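Local coordinates for protein beta-glucoside kinase (Listeria monocytogenes, PDB 4HTL) that phosphorylates cellobiose with ATP to give cellobiose-6'-phosphate, and may also regulate transcription of the cellobiose-PTS operon, at residues I6-I11 and A280-A285. Sequence-based numbering, arbitrary orientation.
Sequences IAAFDI and AGLLGA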
loop_
_atom_site.group_PDB
_atom_site.type_symbol
_atom_site.label_atom_id
_atom_site.label_comp_id
_atom_site.label_asym_id
_atom_site.label_seq_id
_atom_site.Cartn_x
_atom_site.Cartn_y
_atom_site.Cartn_z
ATOM N N ILE A 6 18.911 10.914 -26.246
ATOM C CA ILE A 6 17.490 10.972 -25.853
ATOM C C ILE A 6 17.136 12.346 -25.318
ATOM O O ILE A 6 17.764 12.848 -24.393
ATOM C CB ILE A 6 17.139 9.835 -24.836
ATOM C CG1 ILE A 6 17.419 8.460 -25.468
ATOM C CG2 ILE A 6 15.684 9.918 -24.364
ATOM C CD1 ILE A 6 17.689 7.351 -24.452
ATOM N N ALA A 7 16.155 12.987 -25.943
ATOM C CA ALA A 7 15.570 14.218 -25.395
ATOM C C ALA A 7 14.648 13.854 -24.230
ATOM O O ALA A 7 13.660 13.148 -24.423
ATOM C CB ALA A 7 14.797 14.973 -26.463
ATOM N N ALA A 8 14.984 14.328 -23.035
ATOM C CA ALA A 8 14.223 14.038 -21.826
ATOM C C ALA A 8 13.540 15.295 -21.331
ATOM O O ALA A 8 14.140 16.398 -21.314
ATOM C CB ALA A 8 15.138 13.450 -20.723
ATOM N N PHE A 9 12.306 15.130 -20.887
ATOM C CA PHE A 9 11.535 16.189 -20.317
ATOM C C PHE A 9 10.970 15.796 -18.970
ATOM O O PHE A 9 10.353 14.756 -18.831
ATOM C CB PHE A 9 10.354 16.569 -21.221
ATOM C CG PHE A 9 10.760 17.065 -22.574
ATOM C CD1 PHE A 9 11.177 18.367 -22.727
ATOM C CD2 PHE A 9 10.776 16.219 -23.678
ATOM C CE1 PHE A 9 11.591 18.837 -23.962
ATOM C CE2 PHE A 9 11.196 16.683 -24.920
ATOM C CZ PHE A 9 11.611 17.992 -25.060
ATOM N N ASP A 10 11.100 16.701 -18.009
ATOM C CA ASP A 10 10.536 16.494 -16.687
ATOM C C ASP A 10 9.663 17.675 -16.345
ATOM O O ASP A 10 10.168 18.786 -16.075
ATOM C CB ASP A 10 11.651 16.357 -15.659
ATOM C CG ASP A 10 11.128 16.174 -14.243
ATOM O OD1 ASP A 10 9.978 15.670 -14.008
ATOM O OD2 ASP A 10 11.894 16.521 -13.360
ATOM N N ILE A 11 8.361 17.426 -16.360
ATOM C CA ILE A 11 7.349 18.447 -16.140
ATOM C C ILE A 11 7.092 18.605 -14.657
ATOM O O ILE A 11 6.496 17.717 -14.017
ATOM C CB ILE A 11 6.040 18.075 -16.857
ATOM C CG1 ILE A 11 6.295 17.915 -18.353
ATOM C CG2 ILE A 11 4.996 19.160 -16.608
ATOM C CD1 ILE A 11 5.189 17.207 -19.122
ATOM N N ALA A 280 16.450 13.519 -11.147
ATOM C CA ALA A 280 15.717 12.237 -11.060
ATOM C C ALA A 280 14.605 12.039 -12.086
ATOM O O ALA A 280 14.492 10.944 -12.666
ATOM C CB ALA A 280 15.231 11.933 -9.647
ATOM N N GLY A 281 13.779 13.059 -12.300
ATOM C CA GLY A 281 12.706 12.952 -13.300
ATOM C C GLY A 281 13.263 12.652 -14.685
ATOM O O GLY A 281 12.762 11.772 -15.354
ATOM N N LEU A 282 14.275 13.423 -15.125
ATOM C CA LEU A 282 14.876 13.206 -16.421
ATOM C C LEU A 282 15.454 11.824 -16.544
ATOM O O LEU A 282 15.238 11.112 -17.545
ATOM C CB LEU A 282 15.992 14.241 -16.694
ATOM C CG LEU A 282 15.582 15.713 -16.767
ATOM C CD1 LEU A 282 16.841 16.592 -16.790
ATOM C CD2 LEU A 282 14.661 15.976 -17.963
ATOM N N LEU A 283 16.205 11.434 -15.522
ATOM C CA LEU A 283 16.902 10.152 -15.565
ATOM C C LEU A 283 15.910 8.981 -15.533
ATOM O O LEU A 283 16.045 8.008 -16.308
ATOM C CB LEU A 283 17.900 10.072 -14.417
ATOM C CG LEU A 283 19.089 11.019 -14.457
ATOM C CD1 LEU A 283 19.753 11.100 -13.068
ATOM C CD2 LEU A 283 20.069 10.603 -15.552
ATOM N N GLY A 284 14.878 9.090 -14.726
ATOM C CA GLY A 284 13.881 8.011 -14.695
ATOM C C GLY A 284 13.070 7.898 -15.958
ATOM O O GLY A 284 12.704 6.785 -16.391
ATOM N N ALA A 285 12.791 9.045 -16.578
ATOM C CA ALA A 285 12.074 9.057 -17.859
ATOM C C ALA A 285 12.913 8.268 -18.861
ATOM O O ALA A 285 12.393 7.448 -19.616
ATOM C CB ALA A 285 11.836 10.489 -18.338
HETATM O O HOH W 1 14.536 15.923 -13.206
HETATM O O HOH W 2 12.629 14.992 -10.381
#
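The carboxylate of Asp10 lies with one face over Gly281, whose CA sits almost squarely beneath CG at 3.7 Å. Water 1 and water 2 lie toward this same face, tilted from the carboxylate plane. Water 1 donates to Asp10 OD2 at 2.7 Å and accepts from Leu282 N at 3.2 Å; water 2 accepts from Gly281 N at 3.0 Å and makes a weak bond to OD2. The first turn of the helix is thus tied to the acid through solvent, while OD1 is hydrogen-bonded to Ser63. A second flat group, the Ala8-Phe9 peptide, has Leu282 CD2 over one face, 3.4 Å from Ala8 O. Strand 6-11 is the middle strand of the five-stranded sheet in the N-terminal domain of this actin-like ATPase fold, and helix 280-293, near the end of the chain, returns to cover it, the segment axes 7.0 Å apart at 131°. Ala8 to Asp10 belong to the probable ATP-binding segment. With CG anti to its carbonyl carbon (chi1 -63°), Leu282 reaches the strand through CD2, which meets Ala8 CB and Asp10 CB, each at 3.8 Å. Phe9 turns to the other side of the sheet, against Met47 of helix 40-52.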